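Local coordinates for sister chromatid cohesion protein (Chaetomium thermophilum, PDB 5T8V) that probably helps load the cohesin ring onto chromatin, this chain being the C-terminal HEAT-repeat part of the loader Scc2, at residues 90-104 against 116-130. Numbering follows the deposited sequence.
Sequences CDSALRQTESLDFSV and WLELLPNLEAAIRAA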
loop_
_atom_site.group_PDB
_atom_site.type_symbol
_atom_site.label_atom_id
_atom_site.label_comp_id
_atom_site.label_asym_id
_atom_site.label_seq_id
_atom_site.Cartn_x
_atom_site.Cartn_y
_atom_site.Cartn_z
ATOM N N CYS A 90 45.653 29.283 -48.939
ATOM C CA CYS A 90 44.934 28.315 -48.119
ATOM C C CYS A 90 44.933 26.942 -48.781
ATOM O O CYS A 90 45.205 25.924 -48.134
ATOM C CB CYS A 90 43.503 28.795 -47.872
ATOM S SG CYS A 90 43.369 30.286 -46.855
ATOM N N ASP A 91 44.636 26.896 -50.083
ATOM C CA ASP A 91 44.588 25.614 -50.775
ATOM C C ASP A 91 45.948 24.929 -50.766
ATOM O O ASP A 91 46.021 23.695 -50.758
ATOM C CB ASP A 91 44.098 25.806 -52.209
ATOM C CG ASP A 91 43.801 24.491 -52.903
ATOM O OD1 ASP A 91 42.674 23.976 -52.743
ATOM O OD2 ASP A 91 44.695 23.970 -53.602
ATOM N N SER A 92 47.032 25.704 -50.769
ATOM C CA SER A 92 48.363 25.119 -50.669
ATOM C C SER A 92 48.587 24.521 -49.287
ATOM O O SER A 92 49.041 23.376 -49.158
ATOM C CB SER A 92 49.424 26.177 -50.979
ATOM O OG SER A 92 49.283 26.671 -52.301
ATOM N N ALA A 93 48.268 25.282 -48.236
ATOM C CA ALA A 93 48.412 24.758 -46.881
ATOM C C ALA A 93 47.574 23.504 -46.674
ATOM O O ALA A 93 47.966 22.613 -45.911
ATOM C CB ALA A 93 48.025 25.826 -45.860
ATOM N N LEU A 94 46.424 23.410 -47.344
ATOM C CA LEU A 94 45.564 22.244 -47.184
ATOM C C LEU A 94 46.066 21.058 -48.000
ATOM O O LEU A 94 46.029 19.917 -47.526
ATOM C CB LEU A 94 44.131 22.601 -47.577
ATOM C CG LEU A 94 43.405 23.446 -46.530
ATOM C CD1 LEU A 94 42.214 24.178 -47.132
ATOM C CD2 LEU A 94 42.970 22.560 -45.381
ATOM N N ARG A 95 46.534 21.305 -49.226
ATOM C CA ARG A 95 47.119 20.231 -50.020
ATOM C C ARG A 95 48.378 19.680 -49.366
ATOM O O ARG A 95 48.724 18.512 -49.571
ATOM C CB ARG A 95 47.429 20.727 -51.434
ATOM C CG ARG A 95 46.205 20.860 -52.335
ATOM C CD ARG A 95 46.585 21.188 -53.775
ATOM N NE ARG A 95 47.036 22.571 -53.933
ATOM C CZ ARG A 95 48.301 22.978 -53.836
ATOM N NH1 ARG A 95 49.277 22.115 -53.578
ATOM N NH2 ARG A 95 48.592 24.263 -53.998
ATOM N N GLN A 96 49.077 20.499 -48.578
ATOM C CA GLN A 96 50.280 20.022 -47.905
ATOM C C GLN A 96 49.970 18.831 -47.004
ATOM O O GLN A 96 50.686 17.824 -47.021
ATOM C CB GLN A 96 50.912 21.158 -47.098
ATOM C CG GLN A 96 52.135 20.749 -46.284
ATOM C CD GLN A 96 53.274 20.246 -47.148
ATOM O OE1 GLN A 96 53.311 20.491 -48.356
ATOM N NE2 GLN A 96 54.213 19.537 -46.533
ATOM N N THR A 97 48.899 18.927 -46.215
ATOM C CA THR A 97 48.584 17.932 -45.196
ATOM C C THR A 97 47.401 17.048 -45.580
ATOM O O THR A 97 46.808 16.404 -44.709
ATOM C CB THR A 97 48.303 18.621 -43.859
ATOM O OG1 THR A 97 47.183 19.503 -43.999
ATOM C CG2 THR A 97 49.514 19.417 -43.394
ATOM N N GLU A 98 47.045 16.993 -46.865
ATOM C CA GLU A 98 45.877 16.216 -47.270
ATOM C C GLU A 98 46.096 14.726 -47.033
ATOM O O GLU A 98 45.232 14.046 -46.469
ATOM C CB GLU A 98 45.547 16.491 -48.739
ATOM C CG GLU A 98 46.643 16.097 -49.721
ATOM C CD GLU A 98 46.345 16.550 -51.135
ATOM O OE1 GLU A 98 46.904 15.955 -52.080
ATOM O OE2 GLU A 98 45.546 17.497 -51.300
ATOM N N SER A 99 47.247 14.201 -47.452
ATOM C CA SER A 99 47.568 12.793 -47.264
ATOM C C SER A 99 48.322 12.529 -45.968
ATOM O O SER A 99 48.470 11.364 -45.582
ATOM C CB SER A 99 48.401 12.279 -48.443
ATOM O OG SER A 99 47.697 12.414 -49.667
ATOM N N LEU A 100 48.797 13.573 -45.297
ATOM C CA LEU A 100 49.534 13.405 -44.054
ATOM C C LEU A 100 48.686 12.685 -43.012
ATOM O O LEU A 100 47.465 12.858 -42.940
ATOM C CB LEU A 100 49.975 14.769 -43.520
ATOM C CG LEU A 100 50.668 14.793 -42.158
ATOM C CD1 LEU A 100 51.987 14.042 -42.210
ATOM C CD2 LEU A 100 50.878 16.227 -41.704
ATOM N N ASP A 101 49.349 11.867 -42.199
ATOM C CA ASP A 101 48.721 11.149 -41.094
ATOM C C ASP A 101 49.283 11.717 -39.795
ATOM O O ASP A 101 50.352 11.304 -39.336
ATOM C CB ASP A 101 48.971 9.647 -41.201
ATOM C CG ASP A 101 48.575 8.901 -39.942
ATOM O OD1 ASP A 101 47.378 8.586 -39.786
ATOM O OD2 ASP A 101 49.463 8.629 -39.107
ATOM N N PHE A 102 48.559 12.671 -39.210
ATOM C CA PHE A 102 48.967 13.321 -37.972
ATOM C C PHE A 102 48.313 12.695 -36.745
ATOM O O PHE A 102 48.259 13.330 -35.686
ATOM C CB PHE A 102 48.654 14.818 -38.032
ATOM C CG PHE A 102 47.253 15.130 -38.480
ATOM C CD1 PHE A 102 46.185 15.017 -37.606
ATOM C CD2 PHE A 102 47.007 15.545 -39.777
ATOM C CE1 PHE A 102 44.899 15.308 -38.020
ATOM C CE2 PHE A 102 45.726 15.839 -40.196
ATOM C CZ PHE A 102 44.670 15.720 -39.316
ATOM N N SER A 103 47.826 11.464 -36.863
ATOM C CA SER A 103 47.144 10.819 -35.753
ATOM C C SER A 103 48.138 10.373 -34.686
ATOM O O SER A 103 49.300 10.068 -34.969
ATOM C CB SER A 103 46.339 9.617 -36.248
ATOM O OG SER A 103 47.174 8.675 -36.899
ATOM N N VAL A 104 47.667 10.348 -33.448
ATOM C CA VAL A 104 48.439 9.848 -32.317
ATOM C C VAL A 104 48.092 8.384 -32.104
ATOM O O VAL A 104 46.933 7.977 -32.253
ATOM C CB VAL A 104 48.155 10.682 -31.053
ATOM C CG1 VAL A 104 48.682 9.986 -29.799
ATOM C CG2 VAL A 104 48.776 12.061 -31.183
ATOM N N TRP A 116 56.299 13.701 -33.995
ATOM C CA TRP A 116 54.940 14.176 -34.232
ATOM C C TRP A 116 54.850 15.690 -34.077
ATOM O O TRP A 116 54.125 16.355 -34.827
ATOM C CB TRP A 116 53.981 13.476 -33.268
ATOM C CG TRP A 116 52.545 13.885 -33.411
ATOM C CD1 TRP A 116 51.686 13.520 -34.404
ATOM C CD2 TRP A 116 51.799 14.724 -32.522
ATOM N NE1 TRP A 116 50.452 14.085 -34.193
ATOM C CE2 TRP A 116 50.496 14.828 -33.043
ATOM C CE3 TRP A 116 52.106 15.400 -31.338
ATOM C CZ2 TRP A 116 49.501 15.582 -32.423
ATOM C CZ3 TRP A 116 51.118 16.145 -30.723
ATOM C CH2 TRP A 116 49.833 16.230 -31.265
ATOM N N LEU A 117 55.589 16.252 -33.118
ATOM C CA LEU A 117 55.524 17.681 -32.836
ATOM C C LEU A 117 56.052 18.532 -33.982
ATOM O O LEU A 117 55.800 19.742 -34.001
ATOM C CB LEU A 117 56.309 17.996 -31.562
ATOM C CG LEU A 117 55.595 17.681 -30.249
ATOM C CD1 LEU A 117 56.592 17.404 -29.142
ATOM C CD2 LEU A 117 54.692 18.832 -29.864
ATOM N N GLU A 118 56.782 17.941 -34.925
ATOM C CA GLU A 118 57.299 18.702 -36.054
ATOM C C GLU A 118 56.245 18.957 -37.122
ATOM O O GLU A 118 56.454 19.816 -37.984
ATOM C CB GLU A 118 58.497 17.972 -36.662
ATOM C CG GLU A 118 59.607 17.701 -35.654
ATOM C CD GLU A 118 60.872 17.170 -36.298
ATOM O OE1 GLU A 118 61.744 16.665 -35.561
ATOM O OE2 GLU A 118 60.993 17.256 -37.539
ATOM N N LEU A 119 55.120 18.240 -37.079
ATOM C CA LEU A 119 54.029 18.464 -38.017
ATOM C C LEU A 119 53.182 19.674 -37.650
ATOM O O LEU A 119 52.465 20.194 -38.512
ATOM C CB LEU A 119 53.125 17.231 -38.075
ATOM C CG LEU A 119 53.797 15.885 -38.344
ATOM C CD1 LEU A 119 52.839 14.744 -38.024
ATOM C CD2 LEU A 119 54.270 15.803 -39.784
ATOM N N LEU A 120 53.249 20.132 -36.402
ATOM C CA LEU A 120 52.291 21.129 -35.934
ATOM C C LEU A 120 52.307 22.417 -36.746
ATOM O O LEU A 120 51.224 22.990 -36.950
ATOM C CB LEU A 120 52.540 21.429 -34.449
ATOM C CG LEU A 120 52.371 20.266 -33.467
ATOM C CD1 LEU A 120 52.431 20.793 -32.042
ATOM C CD2 LEU A 120 51.072 19.499 -33.694
ATOM N N PRO A 121 53.446 22.939 -37.207
ATOM C CA PRO A 121 53.401 24.153 -38.034
ATOM C C PRO A 121 52.526 23.998 -39.270
ATOM O O PRO A 121 51.590 24.780 -39.481
ATOM C CB PRO A 121 54.872 24.375 -38.399
ATOM C CG PRO A 121 55.622 23.780 -37.261
ATOM C CD PRO A 121 54.826 22.576 -36.845
ATOM N N ASN A 122 52.811 22.984 -40.091
ATOM C CA ASN A 122 52.022 22.767 -41.300
ATOM C C ASN A 122 50.590 22.360 -40.966
ATOM O O ASN A 122 49.640 22.833 -41.603
ATOM C CB ASN A 122 52.685 21.708 -42.178
ATOM C CG ASN A 122 53.985 22.186 -42.788
ATOM O OD1 ASN A 122 54.257 23.385 -42.838
ATOM N ND2 ASN A 122 54.794 21.248 -43.266
ATOM N N LEU A 123 50.414 21.481 -39.980
ATOM C CA LEU A 123 49.074 21.034 -39.610
ATOM C C LEU A 123 48.201 22.211 -39.190
ATOM O O LEU A 123 47.112 22.422 -39.736
ATOM C CB LEU A 123 49.166 19.997 -38.489
ATOM C CG LEU A 123 47.842 19.564 -37.857
ATOM C CD1 LEU A 123 46.882 19.031 -38.910
ATOM C CD2 LEU A 123 48.089 18.523 -36.779
ATOM N N GLU A 124 48.665 22.987 -38.209
ATOM C CA GLU A 124 47.917 24.157 -37.757
ATOM C C GLU A 124 47.690 25.134 -38.902
ATOM O O GLU A 124 46.582 25.660 -39.078
ATOM C CB GLU A 124 48.661 24.840 -36.610
ATOM C CG GLU A 124 48.528 24.123 -35.277
ATOM C CD GLU A 124 49.224 24.852 -34.148
ATOM O OE1 GLU A 124 50.429 24.603 -33.929
ATOM O OE2 GLU A 124 48.566 25.682 -33.485
ATOM N N ALA A 125 48.735 25.395 -39.692
ATOM C CA ALA A 125 48.586 26.270 -40.847
ATOM C C ALA A 125 47.442 25.807 -41.741
ATOM O O ALA A 125 46.699 26.629 -42.291
ATOM C CB ALA A 125 49.898 26.323 -41.630
ATOM N N ALA A 126 47.274 24.490 -41.885
ATOM C CA ALA A 126 46.194 23.964 -42.712
ATOM C C ALA A 126 44.842 24.127 -42.029
ATOM O O ALA A 126 43.857 24.506 -42.673
ATOM C CB ALA A 126 46.451 22.494 -43.038
ATOM N N ILE A 127 44.772 23.837 -40.728
ATOM C CA ILE A 127 43.520 23.991 -39.986
ATOM C C ILE A 127 42.987 25.410 -40.144
ATOM O O ILE A 127 41.853 25.637 -40.598
ATOM C CB ILE A 127 43.731 23.632 -38.504
ATOM C CG1 ILE A 127 44.091 22.151 -38.367
ATOM C CG2 ILE A 127 42.485 23.947 -37.678
ATOM C CD1 ILE A 127 44.554 21.748 -36.980
ATOM N N ARG A 128 43.809 26.395 -39.780
ATOM C CA ARG A 128 43.349 27.774 -39.829
ATOM C C ARG A 128 43.260 28.302 -41.256
ATOM O O ARG A 128 42.518 29.259 -41.504
ATOM C CB ARG A 128 44.256 28.647 -38.966
ATOM C CG ARG A 128 44.041 28.383 -37.484
ATOM C CD ARG A 128 44.596 29.482 -36.614
ATOM N NE ARG A 128 44.109 29.373 -35.239
ATOM C CZ ARG A 128 42.974 29.903 -34.794
ATOM N NH1 ARG A 128 42.185 30.592 -35.607
ATOM N NH2 ARG A 128 42.623 29.744 -33.525
ATOM N N ALA A 129 43.979 27.690 -42.200
ATOM C CA ALA A 129 43.746 27.991 -43.607
ATOM C C ALA A 129 42.324 27.614 -44.007
ATOM O O ALA A 129 41.612 28.401 -44.643
ATOM C CB ALA A 129 44.764 27.254 -44.477
ATOM N N ALA A 130 41.893 26.405 -43.634
ATOM C CA ALA A 130 40.514 25.998 -43.880
ATOM C C ALA A 130 39.540 26.973 -43.239
ATOM O O ALA A 130 38.572 27.409 -43.875
ATOM C CB ALA A 130 40.277 24.585 -43.346
#
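A93 and A129 touch methyl to methyl, CB to CB 3.8 Å, where helix 81-96 crosses helix 120-136, illustrating how small residues bring helices together: the axes of 90-96 and 120-130 close to 8.0 Å at 132° between their directions. The methyl of A126 lies against the carbonyl oxygen of A93, while L94 lays CD2 3.9 Å from the CB of A130 and also touches L158 of helix 149-172. Beyond the helix end the chain runs on past the start of 120-130, and larger leucine and aromatic groups take over. L123 crosses F102 at about a right angle and sets CD1 over one face of the ring, 3.7 Å from the centroid, a CH-pi contact. With CG anti to the backbone N (chi1 172°), both its methyls bear on the phenyl group. L119 continues the row, CD2 meeting CD1 of L100 at 3.8 Å. Next comes W116, with CG2 of V104 over one face of the indole and CD2 of L120 on the opposite one. At the rim the Q96 and N122 amides meet obliquely, NE2 to ND2 3.7 Å. At the indole's edge NE1 of W116 donates a nearly straight hydrogen bond to O of F102, 2.8 Å and 165°, close to the ring plane but well above the carbonyl plane. A phenylalanine in place of W116 would probably leave that carbonyl without its donor and the loop less firmly tied to helix 112-117. The chemistry thus implies a largely apolar seam whose one intersegment hydrogen bond helps hold a loop that V104 also ties to G165.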